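Local coordinates for uncharacterized protein (Helicobacter pylori, PDB 4O5J) that probably mediates adhesion of the bacterium to host cells by binding sialylated carbohydrates, as the extracellular domain of an outer membrane adhesin, at residues Phe243-Ala248 and Asn309-Glu314; Tyr300-Phe305 and Asn352-Tyr357. All blocks are in the same frame, centred on the assembly; numbering follows the deposited sequence.

Interaction 1 of 2, residues Phe243-Ala248 and Asn309-Glu314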
loop_
_atom_site.group_PDB
_atom_site.type_symbol
_atom_site.label_atom_id
_atom_site.label_comp_id
_atom_site.label_asym_id
_atom_site.label_seq_id
_atom_site.Cartn_x
_atom_site.Cartn_y
_atom_site.Cartn_z
ATOM N N PHE A 243 -7.876 -11.422 6.146
ATOM C CA PHE A 243 -8.109 -10.446 7.183
ATOM C C PHE A 243 -6.806 -9.775 7.643
ATOM O O PHE A 243 -6.702 -8.525 7.641
ATOM C CB PHE A 243 -8.817 -11.041 8.363
ATOM C CG PHE A 243 -9.056 -10.023 9.497
ATOM C CD1 PHE A 243 -10.103 -9.111 9.431
ATOM C CD2 PHE A 243 -8.174 -9.951 10.591
ATOM C CE1 PHE A 243 -10.282 -8.171 10.456
ATOM C CE2 PHE A 243 -8.345 -9.057 11.581
ATOM C CZ PHE A 243 -9.408 -8.161 11.530
ATOM N N ASN A 244 -5.821 -10.563 8.050
ATOM C CA ASN A 244 -4.592 -10.022 8.549
ATOM C C ASN A 244 -3.898 -9.123 7.531
ATOM O O ASN A 244 -3.423 -8.039 7.878
ATOM C CB ASN A 244 -3.656 -11.137 8.978
ATOM C CG ASN A 244 -4.237 -11.963 10.115
ATOM O OD1 ASN A 244 -5.062 -11.456 10.897
ATOM N ND2 ASN A 244 -3.874 -13.222 10.190
ATOM N N ASN A 245 -3.799 -9.588 6.285
ATOM C CA ASN A 245 -3.089 -8.833 5.285
ATOM C C ASN A 245 -3.798 -7.463 5.033
ATOM O O ASN A 245 -3.146 -6.439 4.934
ATOM C CB ASN A 245 -2.988 -9.607 3.990
ATOM C CG ASN A 245 -1.860 -10.635 4.032
ATOM O OD1 ASN A 245 -1.318 -10.943 5.093
ATOM N ND2 ASN A 245 -1.506 -11.160 2.857
ATOM N N ILE A 246 -5.114 -7.466 4.896
ATOM C CA ILE A 246 -5.856 -6.248 4.673
ATOM C C ILE A 246 -5.653 -5.313 5.875
ATOM O O ILE A 246 -5.385 -4.139 5.691
ATOM C CB ILE A 246 -7.371 -6.497 4.468
ATOM C CG1 ILE A 246 -7.618 -7.221 3.153
ATOM C CG2 ILE A 246 -8.127 -5.164 4.501
ATOM C CD1 ILE A 246 -9.114 -7.569 2.877
ATOM N N LYS A 247 -5.694 -5.840 7.088
ATOM C CA LYS A 247 -5.491 -5.037 8.287
ATOM C C LYS A 247 -4.119 -4.395 8.286
ATOM O O LYS A 247 -3.964 -3.229 8.662
ATOM C CB LYS A 247 -5.714 -5.885 9.555
ATOM C CG LYS A 247 -5.647 -5.044 10.825
ATOM C CD LYS A 247 -6.068 -5.896 12.036
ATOM C CE LYS A 247 -6.108 -5.124 13.338
ATOM N NZ LYS A 247 -4.771 -4.672 13.693
ATOM N N ALA A 248 -3.107 -5.131 7.826
ATOM C CA ALA A 248 -1.739 -4.589 7.852
ATOM C C ALA A 248 -1.552 -3.455 6.839
ATOM O O ALA A 248 -0.677 -2.597 7.002
ATOM C CB ALA A 248 -0.713 -5.721 7.604
ATOM N N ASN A 309 -1.067 -9.781 -2.846
ATOM C CA ASN A 309 -0.601 -10.931 -3.651
ATOM C C ASN A 309 -0.304 -12.128 -2.727
ATOM O O ASN A 309 -0.292 -13.198 -3.164
ATOM C CB ASN A 309 0.611 -10.468 -4.418
ATOM C CG ASN A 309 0.992 -11.405 -5.485
ATOM O OD1 ASN A 309 0.499 -11.300 -6.599
ATOM N ND2 ASN A 309 1.847 -12.384 -5.145
ATOM N N SER A 310 -0.171 -11.920 -1.410
ATOM C CA SER A 310 0.125 -12.926 -0.424
ATOM C C SER A 310 -1.181 -13.518 0.102
ATOM O O SER A 310 -1.152 -14.385 0.972
ATOM C CB SER A 310 0.798 -12.292 0.803
ATOM O OG SER A 310 2.014 -11.965 0.519
ATOM N N ILE A 311 -2.329 -13.012 -0.334
ATOM C CA ILE A 311 -3.600 -13.543 0.117
ATOM C C ILE A 311 -3.883 -14.844 -0.642
ATOM O O ILE A 311 -3.837 -14.846 -1.849
ATOM C CB ILE A 311 -4.750 -12.572 -0.123
ATOM C CG1 ILE A 311 -4.554 -11.300 0.710
ATOM C CG2 ILE A 311 -6.108 -13.235 0.187
ATOM C CD1 ILE A 311 -5.541 -10.158 0.354
ATOM N N PRO A 312 -4.177 -15.957 0.066
ATOM C CA PRO A 312 -4.391 -17.220 -0.671
ATOM C C PRO A 312 -5.521 -16.985 -1.691
ATOM O O PRO A 312 -6.527 -16.290 -1.426
ATOM C CB PRO A 312 -4.791 -18.220 0.421
ATOM C CG PRO A 312 -4.153 -17.658 1.699
ATOM C CD PRO A 312 -4.136 -16.139 1.511
ATOM N N ALA A 313 -5.318 -17.500 -2.871
ATOM C CA ALA A 313 -6.153 -17.373 -4.056
ATOM C C ALA A 313 -7.630 -17.573 -3.768
ATOM O O ALA A 313 -8.456 -16.861 -4.313
ATOM C CB ALA A 313 -5.656 -18.364 -5.234
ATOM N N GLU A 314 -7.981 -18.583 -2.991
ATOM C CA GLU A 314 -9.366 -18.871 -2.754
ATOM C C GLU A 314 -9.990 -17.783 -1.859
ATOM O O GLU A 314 -11.156 -17.431 -2.038
ATOM C CB GLU A 314 -9.484 -20.227 -2.051
ATOM C CG GLU A 314 -10.932 -20.631 -1.849
ATOM C CD GLU A 314 -11.696 -20.932 -3.141
ATOM O OE1 GLU A 314 -11.034 -21.359 -4.122
ATOM O OE2 GLU A 314 -12.949 -20.776 -3.164
#
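Asn245 reaches from its helix to the turn at Ser310 and Ile311, and its carboxamide end does most of the touching. ND2 lies 3.3 Å from Ser310 CB and 3.7 Å from Ile311 CG1, while lower on the same side chain Asn245 CB rests 4.0 Å from Ile311 CG1. The amide nitrogen is thus set against carbon here, and it has a polar partner just before the turn: ND2 hydrogen-bonds to the backbone O of Leu307, near the C-terminal end of helix 281-309. Asparagine suits the place because one short side chain supplies both an N-H for that carbonyl and a methylene for the isoleucine. With CG anti to the carbonyl carbon (chi1 -81°), the amide is carried across to the turn. Ser310 turns its own hydroxyl back to the backbone O of Asn306, which leaves CB to face the amide. Ile311 is buried, and its side chain also packs on Val242, about one turn before Asn245. Pro312 then takes the N-cap position of helix 313-320 and touches Ala241. The joint between helices 281-309 and 313-320 is therefore laid against the N-terminal part of helix 241-268, whose Phe243 and Ile246 pack on Met204 of helix 193-209.

Interaction 2 of 2, residues Tyr300-Phe305 and Asn352-Tyr357; sequences YAQDIF and NNVSYY
Two long helices of a largely helical adhesion domain, 281-309 and 343-396, meet here, with Val354 as the side chain directed from the second helix toward the first. The nearest CA atoms, those of Gln302 and Val354, are 6.1 Å apart, a close approach that a small residue such as Ala301 helps to permit. Both methyls of Val354 flank Gln302 CB, CG2 at 4.0 Å and CG1 at 4.1 Å. CG2 also sits over the backbone of the other helix, 3.7 Å from Gln302 N, and lies 4.0 Å from Ala301 CB. CG1, anti to the backbone N at chi1 163°, reaches Gln302 OE1 at 3.5 Å. The glutamine crosses the valine at about a right angle. Its chain runs extended beyond CG, and the turn of its amide (chi3 -93°) helps bring OE1 to that methyl. On the flank of the contact, Phe305 packs on Val347, Ile350 and Lys351 of helix 343-396, and Ile304 also reaches Ile350. The chemistry is mainly dispersion, probably with some shielding from water: a branched, rigid valine rests on the Ala301 methyl and the Gln302 backbone, while partly exposed Gln302 borders the methyls with CB and lays its amide oxygen against CG1.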
loop_
_atom_site.group_PDB
_atom_site.type_symbol
_atom_site.label_atom_id
_atom_site.label_comp_id
_atom_site.label_asym_id
_atom_site.label_seq_id
_atom_site.Cartn_x
_atom_site.Cartn_y
_atom_site.Cartn_z
ATOM N N TYR A 300 6.210 1.759 -0.251
ATOM C CA TYR A 300 5.011 1.463 0.539
ATOM C C TYR A 300 3.918 0.919 -0.359
ATOM O O TYR A 300 3.174 0.013 0.036
ATOM C CB TYR A 300 4.471 2.704 1.237
ATOM C CG TYR A 300 5.221 3.082 2.509
ATOM C CD1 TYR A 300 5.643 2.104 3.422
ATOM C CD2 TYR A 300 5.482 4.412 2.809
ATOM C CE1 TYR A 300 6.311 2.460 4.575
ATOM C CE2 TYR A 300 6.149 4.780 3.962
ATOM C CZ TYR A 300 6.551 3.822 4.838
ATOM O OH TYR A 300 7.219 4.255 5.959
ATOM N N ALA A 301 3.778 1.491 -1.547
ATOM C CA ALA A 301 2.760 0.993 -2.496
ATOM C C ALA A 301 3.114 -0.454 -2.873
ATOM O O ALA A 301 2.241 -1.327 -2.961
ATOM C CB ALA A 301 2.726 1.826 -3.744
ATOM N N GLN A 302 4.392 -0.736 -3.052
ATOM C CA GLN A 302 4.782 -2.102 -3.345
ATOM C C GLN A 302 4.423 -3.013 -2.172
ATOM O O GLN A 302 3.933 -4.118 -2.398
ATOM C CB GLN A 302 6.245 -2.156 -3.685
ATOM C CG GLN A 302 6.750 -3.558 -3.806
ATOM C CD GLN A 302 8.058 -3.531 -4.445
ATOM O OE1 GLN A 302 8.157 -3.664 -5.652
ATOM N NE2 GLN A 302 9.078 -3.340 -3.660
ATOM N N ASP A 303 4.641 -2.560 -0.923
ATOM C CA ASP A 303 4.281 -3.366 0.241
ATOM C C ASP A 303 2.813 -3.729 0.177
ATOM O O ASP A 303 2.420 -4.875 0.446
ATOM C CB ASP A 303 4.554 -2.610 1.536
ATOM C CG ASP A 303 6.055 -2.393 1.813
ATOM O OD1 ASP A 303 6.855 -3.219 1.322
ATOM O OD2 ASP A 303 6.450 -1.417 2.553
ATOM N N ILE A 304 1.970 -2.762 -0.195
ATOM C CA ILE A 304 0.523 -3.051 -0.254
ATOM C C ILE A 304 0.199 -4.075 -1.357
ATOM O O ILE A 304 -0.596 -4.965 -1.155
ATOM C CB ILE A 304 -0.289 -1.745 -0.424
ATOM C CG1 ILE A 304 -0.289 -0.976 0.907
ATOM C CG2 ILE A 304 -1.719 -2.054 -0.874
ATOM C CD1 ILE A 304 -0.156 0.457 0.634
ATOM N N PHE A 305 0.810 -3.921 -2.526
ATOM C CA PHE A 305 0.615 -4.887 -3.583
ATOM C C PHE A 305 1.002 -6.295 -3.087
ATOM O O PHE A 305 0.230 -7.263 -3.248
ATOM C CB PHE A 305 1.352 -4.529 -4.872
ATOM C CG PHE A 305 1.278 -5.667 -5.881
ATOM C CD1 PHE A 305 0.085 -5.951 -6.546
ATOM C CD2 PHE A 305 2.340 -6.514 -6.073
ATOM C CE1 PHE A 305 -0.021 -7.011 -7.439
ATOM C CE2 PHE A 305 2.251 -7.585 -6.990
ATOM C CZ PHE A 305 1.069 -7.848 -7.666
ATOM N N ASN A 352 1.235 -1.982 -11.646
ATOM C CA ASN A 352 1.749 -1.195 -12.781
ATOM C C ASN A 352 2.411 0.093 -12.375
ATOM O O ASN A 352 3.451 0.441 -12.945
ATOM C CB ASN A 352 0.643 -0.881 -13.750
ATOM C CG ASN A 352 0.062 -2.131 -14.327
ATOM O OD1 ASN A 352 0.655 -3.197 -14.201
ATOM N ND2 ASN A 352 -1.106 -2.029 -14.953
ATOM N N ASN A 353 1.818 0.822 -11.411
ATOM C CA ASN A 353 2.417 2.071 -10.947
ATOM C C ASN A 353 3.805 1.810 -10.377
ATOM O O ASN A 353 4.757 2.526 -10.672
ATOM C CB ASN A 353 1.577 2.676 -9.834
ATOM C CG ASN A 353 0.283 3.238 -10.333
ATOM O OD1 ASN A 353 0.096 3.439 -11.540
ATOM N ND2 ASN A 353 -0.630 3.493 -9.428
ATOM N N VAL A 354 3.909 0.785 -9.537
ATOM C CA VAL A 354 5.169 0.426 -8.895
ATOM C C VAL A 354 6.255 0.103 -9.911
ATOM O O VAL A 354 7.373 0.624 -9.808
ATOM C CB VAL A 354 5.015 -0.773 -7.958
ATOM C CG1 VAL A 354 6.410 -1.370 -7.659
ATOM C CG2 VAL A 354 4.302 -0.327 -6.699
ATOM N N SER A 355 5.940 -0.710 -10.912
ATOM C CA SER A 355 7.001 -1.019 -11.865
ATOM C C SER A 355 7.334 0.227 -12.725
ATOM O O SER A 355 8.498 0.508 -13.009
ATOM C CB SER A 355 6.668 -2.259 -12.689
ATOM O OG SER A 355 5.833 -1.881 -13.723
ATOM N N TYR A 356 6.324 0.997 -13.121
ATOM C CA TYR A 356 6.573 2.168 -13.977
ATOM C C TYR A 356 7.351 3.254 -13.256
ATOM O O TYR A 356 8.401 3.686 -13.753
ATOM C CB TYR A 356 5.279 2.728 -14.514
ATOM C CG TYR A 356 5.478 3.970 -15.350
ATOM C CD1 TYR A 356 5.441 5.239 -14.789
ATOM C CD2 TYR A 356 5.698 3.859 -16.721
ATOM C CE1 TYR A 356 5.633 6.374 -15.592
ATOM C CE2 TYR A 356 5.874 4.964 -17.529
ATOM C CZ TYR A 356 5.854 6.212 -16.961
ATOM O OH TYR A 356 6.048 7.253 -17.792
ATOM N N TYR A 357 6.844 3.700 -12.100
ATOM C CA TYR A 357 7.520 4.790 -11.358
ATOM C C TYR A 357 8.731 4.331 -10.576
ATOM O O TYR A 357 9.608 5.134 -10.241
ATOM C CB TYR A 357 6.552 5.473 -10.391
ATOM C CG TYR A 357 5.402 6.163 -11.114
ATOM C CD1 TYR A 357 5.610 7.351 -11.849
ATOM C CD2 TYR A 357 4.131 5.628 -11.092
ATOM C CE1 TYR A 357 4.557 7.959 -12.517
ATOM C CE2 TYR A 357 3.077 6.240 -11.756
ATOM C CZ TYR A 357 3.306 7.392 -12.449
ATOM O OH TYR A 357 2.297 7.974 -13.081
#

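How the interactions relate
Helix 281-309 ties the two contacts together: interaction 2 uses residues 300-305 toward its C-terminal end, and the second segment of interaction 1 starts at Asn309, the last residue of the helix, with Ser310 and Ile311 doing the touching. Their centres are about 17 Å apart. Along the chain the segments alternate, in the order 243-248, 300-305, 309-314, 352-357, so the same helical run is joined backward to helix 241-268 and forward to helix 343-396. Helix 241-268 also borders interaction 2, where Tyr300 touches Ile252 and Ile304 touches Leu253. Although segments of the two contacts adjoin in sequence, no other touch joins them.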